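PDB 4BQ2: B-agarase from Saccharophagus degradans, which probably hydrolyses beta-1,4-galactosidic linkages of agarose from chain ends, as a glycoside hydrolase of family 50 acting as an exo-beta-agarase. Local coordinates for residues S625-K630 and I650-I655; K492-P497 and A602-W607. All blocks are in the same frame, centred on the assembly; numbering follows the deposited sequence.

Interaction 1 of 2, residues S625-K630 and I650-I655; sequences SYNSYK and IGEFHI
With CG anti to its own carbonyl carbon (chi1 -59°) and the chain extended beyond, Glu652 lifts its carboxylate between the ends of Asn627 and Tyr629. Tyr629 takes a similar first torsion, which brings its phenol across to donate from OH to Glu652 OE1 at 2.5 Å; the hydroxyl meets that oxygen on its anti side, out of the carboxylate plane. Asn627 uses its amide differently. The group lies stacked on the carboxylate, planes 19° apart and Asn627 ND2 3.2 Å from Glu652 CD, an approach too face-on for a hydrogen bond; ND2 instead bonds to Glu491. Arg603 forms a salt bridge with Glu652 OE2, so Tyr629 and Arg603 hold one carboxylate oxygen each. A glycerol, probably from the crystallisation liquor, is hydrogen-bonded to OE1, consistent with a pocket there, probably that of the active site.

Strands 624-627 and 648-652 are adjacent parallel strands, consistent with the (beta/alpha)8 barrel of clan GH-A, where the catalytic glutamates stand at the strands' C-terminal ends. Gly651 N donates to Tyr626 O at 2.7 Å, and the same oxygen receives a CA-H...O contact from Ile650 CA at 3.1 Å. Further along, Ser628 N bonds to Glu652 O at 3.0 Å, almost in line with the carbonyl.

Beyond the strands, the Tyr629 ring points an edge at the face of His654, the planes inclined at 52°, with Tyr629 CE1 3.2 Å from His654 CD2. A water bridges the two backbones, accepting from His654 N at 3.0 Å and donating to Lys630 O at 2.8 Å.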
ATOM      1  N   SER A 625      -9.584 -10.872   5.017  1.00 15.11           N
ATOM      2  CA  SER A 625      -8.341 -10.048   5.066  1.00 14.07           C
ATOM      3  C   SER A 625      -8.580  -8.624   4.618  1.00 14.13           C
ATOM      4  O   SER A 625      -9.323  -8.379   3.643  1.00 13.38           O
ATOM      5  CB  SER A 625      -7.233 -10.649   4.194  1.00 13.82           C
ATOM      6  OG  SER A 625      -7.778 -11.056   2.968  1.00 13.49           O
ATOM      7  N   TYR A 626      -7.936  -7.704   5.323  1.00 14.40           N
ATOM      8  CA  TYR A 626      -7.999  -6.267   5.035  1.00 14.75           C
ATOM      9  C   TYR A 626      -6.563  -5.728   5.049  1.00 14.29           C
ATOM     10  O   TYR A 626      -5.756  -6.110   5.907  1.00 14.58           O
ATOM     11  CB  TYR A 626      -8.770  -5.514   6.127  1.00 14.39           C
ATOM     12  CG  TYR A 626     -10.159  -6.073   6.471  1.00 14.62           C
ATOM     13  CD1 TYR A 626     -11.296  -5.661   5.760  1.00 15.33           C
ATOM     14  CD2 TYR A 626     -10.320  -7.021   7.488  1.00 15.43           C
ATOM     15  CE1 TYR A 626     -12.574  -6.164   6.064  1.00 15.33           C
ATOM     16  CE2 TYR A 626     -11.590  -7.536   7.808  1.00 15.47           C
ATOM     17  CZ  TYR A 626     -12.704  -7.107   7.088  1.00 15.39           C
ATOM     18  OH  TYR A 626     -13.954  -7.611   7.396  1.00 15.20           O
ATOM     19  N   ASN A 627      -6.267  -4.818   4.131  1.00 14.05           N
ATOM     20  CA  ASN A 627      -5.007  -4.034   4.163  1.00 15.01           C
ATOM     21  C   ASN A 627      -5.410  -2.660   4.723  1.00 15.52           C
ATOM     22  O   ASN A 627      -6.301  -2.037   4.170  1.00 17.00           O
ATOM     23  CB  ASN A 627      -4.472  -3.851   2.731  1.00 14.97           C
ATOM     24  CG  ASN A 627      -4.009  -5.153   2.120  1.00 15.17           C
ATOM     25  OD1 ASN A 627      -3.878  -6.151   2.830  1.00 15.10           O
ATOM     26  ND2 ASN A 627      -3.795  -5.168   0.809  1.00 14.66           N
ATOM     27  N   SER A 628      -4.775  -2.199   5.796  1.00 14.67           N
ATOM     28  CA  SER A 628      -5.209  -0.960   6.436  1.00 14.22           C
ATOM     29  C   SER A 628      -4.000  -0.118   6.820  1.00 14.09           C
ATOM     30  O   SER A 628      -3.341  -0.346   7.862  1.00 14.63           O
ATOM     31  CB  SER A 628      -6.131  -1.231   7.653  1.00 14.26           C
ATOM     32  OG  SER A 628      -6.668  -0.001   8.186  1.00 14.33           O
ATOM     33  N   TYR A 629      -3.683   0.835   5.950  1.00 13.38           N
ATOM     34  CA  TYR A 629      -2.567   1.713   6.191  1.00 14.08           C
ATOM     35  C   TYR A 629      -3.053   2.945   6.945  1.00 14.38           C
ATOM     36  O   TYR A 629      -3.381   3.965   6.350  1.00 14.70           O
ATOM     37  CB  TYR A 629      -1.944   2.104   4.860  1.00 14.06           C
ATOM     38  CG  TYR A 629      -1.244   0.955   4.124  1.00 13.27           C
ATOM     39  CD1 TYR A 629       0.062   0.598   4.453  1.00 14.26           C
ATOM     40  CD2 TYR A 629      -1.851   0.316   3.064  1.00 13.40           C
ATOM     41  CE1 TYR A 629       0.721  -0.421   3.770  1.00 13.17           C
ATOM     42  CE2 TYR A 629      -1.206  -0.719   2.379  1.00 14.05           C
ATOM     43  CZ  TYR A 629       0.092  -1.062   2.732  1.00 13.01           C
ATOM     44  OH  TYR A 629       0.770  -2.068   2.031  1.00 14.03           O
ATOM     45  N   LYS A 630      -3.039   2.837   8.259  1.00 14.21           N
ATOM     46  CA  LYS A 630      -3.511   3.873   9.169  1.00 15.31           C
ATOM     47  C   LYS A 630      -2.586   3.752  10.376  1.00 16.02           C
ATOM     48  O   LYS A 630      -1.700   2.886  10.400  1.00 16.07           O
ATOM     49  CB  LYS A 630      -4.974   3.573   9.618  1.00 15.21           C
ATOM     50  CG  LYS A 630      -5.985   3.380   8.495  1.00 17.86           C
ATOM     51  CD  LYS A 630      -6.250   4.672   7.702  1.00 18.76           C
ATOM     52  CE  LYS A 630      -7.130   4.337   6.509  1.00 22.37           C
ATOM     53  NZ  LYS A 630      -6.965   5.250   5.349  1.00 27.67           N
ATOM     54  N   ILE A 650      -5.079  -8.507   9.176  1.00 13.90           N
ATOM     55  CA  ILE A 650      -4.489  -7.362   8.436  1.00 13.86           C
ATOM     56  C   ILE A 650      -3.382  -7.873   7.494  1.00 13.87           C
ATOM     57  O   ILE A 650      -2.392  -8.442   7.950  1.00 13.84           O
ATOM     58  CB  ILE A 650      -3.875  -6.328   9.403  1.00 14.11           C
ATOM     59  CG1 ILE A 650      -4.977  -5.680  10.273  1.00 14.82           C
ATOM     60  CG2 ILE A 650      -3.045  -5.266   8.631  1.00 14.65           C
ATOM     61  CD1 ILE A 650      -6.017  -4.837   9.521  1.00 15.62           C
ATOM     62  N   GLY A 651      -3.568  -7.714   6.187  1.00 12.57           N
ATOM     63  CA  GLY A 651      -2.598  -8.269   5.215  1.00 13.39           C
ATOM     64  C   GLY A 651      -1.410  -7.349   5.025  1.00 13.15           C
ATOM     65  O   GLY A 651      -0.317  -7.809   4.619  1.00 13.43           O
ATOM     66  N   GLU A 652      -1.633  -6.059   5.312  1.00 13.04           N
ATOM     67  CA  GLU A 652      -0.641  -4.968   5.103  1.00 13.88           C
ATOM     68  C   GLU A 652      -0.884  -3.793   6.036  1.00 14.13           C
ATOM     69  O   GLU A 652      -2.028  -3.368   6.215  1.00 13.85           O
ATOM     70  CB  GLU A 652      -0.726  -4.433   3.667  1.00 13.77           C
ATOM     71  CG  GLU A 652      -0.477  -5.505   2.632  1.00 15.07           C
ATOM     72  CD  GLU A 652      -0.600  -5.033   1.203  1.00 15.53           C
ATOM     73  OE1 GLU A 652      -0.665  -3.799   0.931  1.00 15.55           O
ATOM     74  OE2 GLU A 652      -0.630  -5.924   0.354  1.00 15.89           O
ATOM     75  N   PHE A 653       0.209  -3.290   6.610  1.00 14.81           N
ATOM     76  CA  PHE A 653       0.299  -1.937   7.171  1.00 14.51           C
ATOM     77  C   PHE A 653       1.777  -1.571   7.105  1.00 14.87           C
ATOM     78  O   PHE A 653       2.640  -2.441   6.870  1.00 14.32           O
ATOM     79  CB  PHE A 653      -0.210  -1.847   8.620  1.00 14.92           C
ATOM     80  CG  PHE A 653       0.695  -2.499   9.661  1.00 14.90           C
ATOM     81  CD1 PHE A 653       0.762  -3.888   9.777  1.00 14.89           C
ATOM     82  CD2 PHE A 653       1.422  -1.710  10.573  1.00 14.91           C
ATOM     83  CE1 PHE A 653       1.578  -4.487  10.753  1.00 15.67           C
ATOM     84  CE2 PHE A 653       2.224  -2.299  11.560  1.00 14.79           C
ATOM     85  CZ  PHE A 653       2.312  -3.686  11.642  1.00 15.10           C
ATOM     86  N   HIS A 654       2.061  -0.299   7.314  1.00 13.92           N
ATOM     87  CA  HIS A 654       3.449   0.160   7.438  1.00 15.00           C
ATOM     88  C   HIS A 654       3.550   1.576   7.980  1.00 14.74           C
ATOM     89  O   HIS A 654       2.551   2.283   8.002  1.00 13.85           O
ATOM     90  CB  HIS A 654       4.308  -0.048   6.167  1.00 14.58           C
ATOM     91  CG  HIS A 654       3.888   0.719   4.932  1.00 15.29           C
ATOM     92  ND1 HIS A 654       3.507   2.059   4.923  1.00 16.14           N
ATOM     93  CD2 HIS A 654       3.874   0.329   3.641  1.00 14.74           C
ATOM     94  CE1 HIS A 654       3.239   2.436   3.686  1.00 14.10           C
ATOM     95  NE2 HIS A 654       3.441   1.402   2.889  1.00 17.12           N
ATOM     96  N   ILE A 655       4.745   1.963   8.435  1.00 14.43           N
ATOM     97  CA  ILE A 655       5.055   3.374   8.768  1.00 14.75           C
ATOM     98  C   ILE A 655       6.483   3.622   8.283  1.00 14.47           C
ATOM     99  O   ILE A 655       7.359   2.786   8.498  1.00 14.87           O
ATOM    100  CB  ILE A 655       5.008   3.609  10.302  1.00 14.93           C
ATOM    101  CG1 ILE A 655       3.616   3.279  10.853  1.00 14.59           C
ATOM    102  CG2 ILE A 655       5.358   5.058  10.652  1.00 15.71           C
ATOM    103  CD1 ILE A 655       3.543   1.949  11.601  1.00 15.33           C
TER
HETATM  104  O   HOH W   1      -0.050   1.466   8.623  1.00 18.67           O

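Interaction 2 of 2, residues K492-P497 and A602-W607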
ATOM      1  N   LYS A 492      -8.567  -5.648  -5.139  1.00 15.04           N
ATOM      2  CA  LYS A 492      -9.387  -5.573  -6.333  1.00 14.18           C
ATOM      3  C   LYS A 492     -10.287  -4.356  -6.223  1.00 13.97           C
ATOM      4  O   LYS A 492     -10.710  -3.979  -5.133  1.00 14.28           O
ATOM      5  CB  LYS A 492     -10.213  -6.866  -6.496  1.00 14.78           C
ATOM      6  CG  LYS A 492      -9.340  -8.140  -6.530  1.00 15.79           C
ATOM      7  CD  LYS A 492     -10.121  -9.358  -7.069  1.00 17.04           C
ATOM      8  CE  LYS A 492     -10.214  -9.276  -8.594  1.00 18.17           C
ATOM      9  NZ  LYS A 492      -8.894  -9.450  -9.301  1.00 19.02           N
ATOM     10  N   SER A 493     -10.559  -3.725  -7.356  1.00 14.08           N
ATOM     11  CA  SER A 493     -11.444  -2.553  -7.374  1.00 16.16           C
ATOM     12  C   SER A 493     -12.923  -2.951  -7.344  1.00 16.57           C
ATOM     13  O   SER A 493     -13.613  -2.906  -8.376  1.00 16.23           O
ATOM     14  CB  SER A 493     -11.132  -1.686  -8.601  1.00 14.74           C
ATOM     15  OG  SER A 493      -9.832  -1.087  -8.465  1.00 15.80           O
ATOM     16  N   PHE A 494     -13.413  -3.306  -6.154  1.00 17.90           N
ATOM     17  CA  PHE A 494     -14.799  -3.726  -5.980  1.00 18.45           C
ATOM     18  C   PHE A 494     -15.744  -2.517  -5.880  1.00 19.83           C
ATOM     19  O   PHE A 494     -16.965  -2.674  -5.924  1.00 19.78           O
ATOM     20  CB  PHE A 494     -14.958  -4.571  -4.709  1.00 17.51           C
ATOM     21  CG  PHE A 494     -14.650  -6.011  -4.898  1.00 18.08           C
ATOM     22  CD1 PHE A 494     -15.538  -6.851  -5.559  1.00 17.80           C
ATOM     23  CD2 PHE A 494     -13.475  -6.555  -4.361  1.00 18.80           C
ATOM     24  CE1 PHE A 494     -15.251  -8.207  -5.706  1.00 18.94           C
ATOM     25  CE2 PHE A 494     -13.184  -7.898  -4.510  1.00 18.83           C
ATOM     26  CZ  PHE A 494     -14.063  -8.729  -5.175  1.00 17.77           C
ATOM     27  N   GLY A 495     -15.179  -1.323  -5.711  1.00 20.33           N
ATOM     28  CA  GLY A 495     -15.968  -0.071  -5.682  1.00 20.56           C
ATOM     29  C   GLY A 495     -15.452   0.835  -4.572  1.00 19.70           C
ATOM     30  O   GLY A 495     -15.304   0.386  -3.437  1.00 19.52           O
ATOM     31  N   ARG A 496     -15.223   2.112  -4.893  1.00 21.14           N
ATOM     32  CA  ARG A 496     -14.635   3.107  -3.976  1.00 20.68           C
ATOM     33  C   ARG A 496     -15.701   3.791  -3.111  1.00 21.75           C
ATOM     34  O   ARG A 496     -16.843   3.863  -3.519  1.00 20.63           O
ATOM     35  CB  ARG A 496     -13.903   4.210  -4.776  1.00 22.11           C
ATOM     36  CG  ARG A 496     -12.673   3.722  -5.550  1.00 25.66           C
ATOM     37  CD  ARG A 496     -11.866   4.896  -6.131  1.00 28.23           C
ATOM     38  NE  ARG A 496     -11.605   5.907  -5.105  1.00 30.94           N
ATOM     39  CZ  ARG A 496     -10.436   6.113  -4.492  1.00 33.90           C
ATOM     40  NH1 ARG A 496      -9.359   5.411  -4.820  1.00 30.22           N
ATOM     41  NH2 ARG A 496     -10.340   7.061  -3.556  1.00 35.95           N
ATOM     42  N   PRO A 497     -15.320   4.300  -1.928  1.00 21.17           N
ATOM     43  CA  PRO A 497     -16.300   4.864  -0.988  1.00 24.03           C
ATOM     44  C   PRO A 497     -16.536   6.361  -1.139  1.00 23.83           C
ATOM     45  O   PRO A 497     -17.241   6.954  -0.319  1.00 23.78           O
ATOM     46  CB  PRO A 497     -15.638   4.611   0.374  1.00 23.71           C
ATOM     47  CG  PRO A 497     -14.185   4.769   0.076  1.00 24.06           C
ATOM     48  CD  PRO A 497     -13.999   4.126  -1.287  1.00 23.45           C
ATOM     49  N   ALA A 602      -9.334 -11.722   0.004  1.00 15.30           N
ATOM     50  CA  ALA A 602      -8.828 -11.022  -1.173  1.00 14.99           C
ATOM     51  C   ALA A 602      -8.174  -9.696  -0.824  1.00 15.23           C
ATOM     52  O   ALA A 602      -7.898  -8.873  -1.726  1.00 15.21           O
ATOM     53  CB  ALA A 602      -9.955 -10.826  -2.207  1.00 15.78           C
ATOM     54  N   ARG A 603      -7.914  -9.504   0.478  1.00 14.44           N
ATOM     55  CA  ARG A 603      -7.149  -8.345   0.966  1.00 14.46           C
ATOM     56  C   ARG A 603      -7.781  -6.996   0.576  1.00 14.68           C
ATOM     57  O   ARG A 603      -7.317  -6.296  -0.361  1.00 13.33           O
ATOM     58  CB  ARG A 603      -5.672  -8.460   0.502  1.00 13.49           C
ATOM     59  CG  ARG A 603      -5.124  -9.875   0.748  1.00 14.70           C
ATOM     60  CD  ARG A 603      -3.813 -10.145  -0.021  1.00 13.77           C
ATOM     61  NE  ARG A 603      -2.732  -9.229   0.367  1.00 13.84           N
ATOM     62  CZ  ARG A 603      -2.000  -9.344   1.489  1.00 13.36           C
ATOM     63  NH1 ARG A 603      -2.209 -10.337   2.367  1.00 11.44           N
ATOM     64  NH2 ARG A 603      -1.024  -8.476   1.722  1.00 12.68           N
ATOM     65  N   PHE A 604      -8.805  -6.613   1.327  1.00 14.54           N
ATOM     66  CA  PHE A 604      -9.579  -5.395   1.008  1.00 15.16           C
ATOM     67  C   PHE A 604      -8.841  -4.154   1.490  1.00 15.06           C
ATOM     68  O   PHE A 604      -8.485  -4.052   2.677  1.00 15.22           O
ATOM     69  CB  PHE A 604     -10.931  -5.410   1.746  1.00 15.27           C
ATOM     70  CG  PHE A 604     -11.845  -6.538   1.372  1.00 16.19           C
ATOM     71  CD1 PHE A 604     -12.172  -6.787   0.042  1.00 15.96           C
ATOM     72  CD2 PHE A 604     -12.444  -7.310   2.367  1.00 16.14           C
ATOM     73  CE1 PHE A 604     -13.059  -7.798  -0.293  1.00 16.81           C
ATOM     74  CE2 PHE A 604     -13.331  -8.321   2.043  1.00 15.72           C
ATOM     75  CZ  PHE A 604     -13.653  -8.554   0.707  1.00 16.20           C
ATOM     76  N   PRO A 605      -8.618  -3.184   0.594  1.00 15.88           N
ATOM     77  CA  PRO A 605      -8.093  -1.890   1.043  1.00 15.64           C
ATOM     78  C   PRO A 605      -9.232  -0.982   1.487  1.00 17.42           C
ATOM     79  O   PRO A 605     -10.421  -1.315   1.270  1.00 17.84           O
ATOM     80  CB  PRO A 605      -7.455  -1.317  -0.224  1.00 15.46           C
ATOM     81  CG  PRO A 605      -8.235  -1.919  -1.362  1.00 16.24           C
ATOM     82  CD  PRO A 605      -8.919  -3.198  -0.850  1.00 15.51           C
ATOM     83  N   ASP A 606      -8.905   0.162   2.074  1.00 17.88           N
ATOM     84  CA  ASP A 606      -9.962   1.100   2.471  1.00 21.09           C
ATOM     85  C   ASP A 606     -10.768   1.690   1.312  1.00 20.95           C
ATOM     86  O   ASP A 606     -11.911   2.079   1.475  1.00 22.43           O
ATOM     87  CB  ASP A 606      -9.426   2.152   3.440  1.00 23.97           C
ATOM     88  CG  ASP A 606      -8.548   3.182   2.783  1.00 27.77           C
ATOM     89  OD1 ASP A 606      -8.001   2.962   1.681  1.00 29.81           O
ATOM     90  OD2 ASP A 606      -8.410   4.253   3.398  1.00 33.07           O
ATOM     91  N   TRP A 607     -10.187   1.709   0.123  1.00 20.06           N
ATOM     92  CA  TRP A 607     -10.884   2.213  -1.061  1.00 18.44           C
ATOM     93  C   TRP A 607     -11.596   1.108  -1.831  1.00 18.96           C
ATOM     94  O   TRP A 607     -12.079   1.310  -2.956  1.00 19.04           O
ATOM     95  CB  TRP A 607      -9.895   3.014  -1.951  1.00 19.03           C
ATOM     96  CG  TRP A 607      -8.568   2.306  -2.198  1.00 20.17           C
ATOM     97  CD1 TRP A 607      -7.413   2.463  -1.485  1.00 19.45           C
ATOM     98  CD2 TRP A 607      -8.280   1.334  -3.229  1.00 19.39           C
ATOM     99  NE1 TRP A 607      -6.431   1.654  -2.006  1.00 20.10           N
ATOM    100  CE2 TRP A 607      -6.931   0.956  -3.075  1.00 20.29           C
ATOM    101  CE3 TRP A 607      -9.035   0.757  -4.263  1.00 21.20           C
ATOM    102  CZ2 TRP A 607      -6.300   0.012  -3.918  1.00 19.87           C
ATOM    103  CZ3 TRP A 607      -8.406  -0.196  -5.125  1.00 20.94           C
ATOM    104  CH2 TRP A 607      -7.039  -0.550  -4.931  1.00 19.12           C
TER
HETATM  105  O   HOH W   2      -9.818  -7.455  -3.102  1.00 18.09           O
HETATM  106  O   HOH W   3     -12.546  -0.073  -5.497  1.00 16.90           O
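Ala602 reaches Lys492 through one water, which donates to Ala602 O at 2.8 Å and accepts from Lys492 N at 3.0 Å. The same water lies in the plane of the Phe494 ring, at its edge. Two residues on, Phe604 turns its ring edge to Phe494, Phe604 CE1 standing 4.2 Å from Phe494 CE2; Val613 of helix 611-620 touches both rings, making this the buried end of the contact. Both segments are irregular loops that follow strands 483-488 and 598-599, consistent with loops at the C-terminal ends of the strands in a (beta/alpha)8 barrel. Pro605 serves its own segment, its CG lying over the centre of the Trp607 ring. Asp606 O packs against Pro497 CG at 3.8 Å, while the Asp606 carboxylate is engaged by Lys630.

Trp607 contributes the largest share of the buried surface. Its CG sits between the backbone N and the carbonyl carbon (chi1 47°), an orientation that directs the indole edge to Ser493, with Trp607 CZ3 3.7 Å from Ser493 OG, which is itself hydrogen-bonded to Phe450 N. The Arg496 guanidinium, anchored through NE by Asp498, is only 6° from parallel to the indole but displaced from it, placing Trp607 CB over its face, 3.8 Å from Arg496 NH1. Trp607 O accepts a CA-H...O contact from Arg496 CA at 3.3 Å, and a second water links it to Gly495 N, 2.9 Å from that nitrogen.

Overall arrangement
From the N terminus, the chain first passes the calcium-binding region and then strand 483-488, after which 492-497 forms the first half of interaction 2. A largely helical excursion of 104 residues, including helix 565-593, returns it to 602-607, where that loop closes. Interaction 1 opens only afterwards, at 625-630, and closes a much shorter loop at 650-655; the two therefore run in series, without nesting or crossing. Their centres lie about 12 Å apart, yet they meet directly: Lys630 NZ and Asp606 OD2 form a salt bridge of 2.6 Å, and Asn627 N probably bonds to Phe604 O. Segment 602-607 thus joins the 492-497 loop to strand 624-627 and the loop after it.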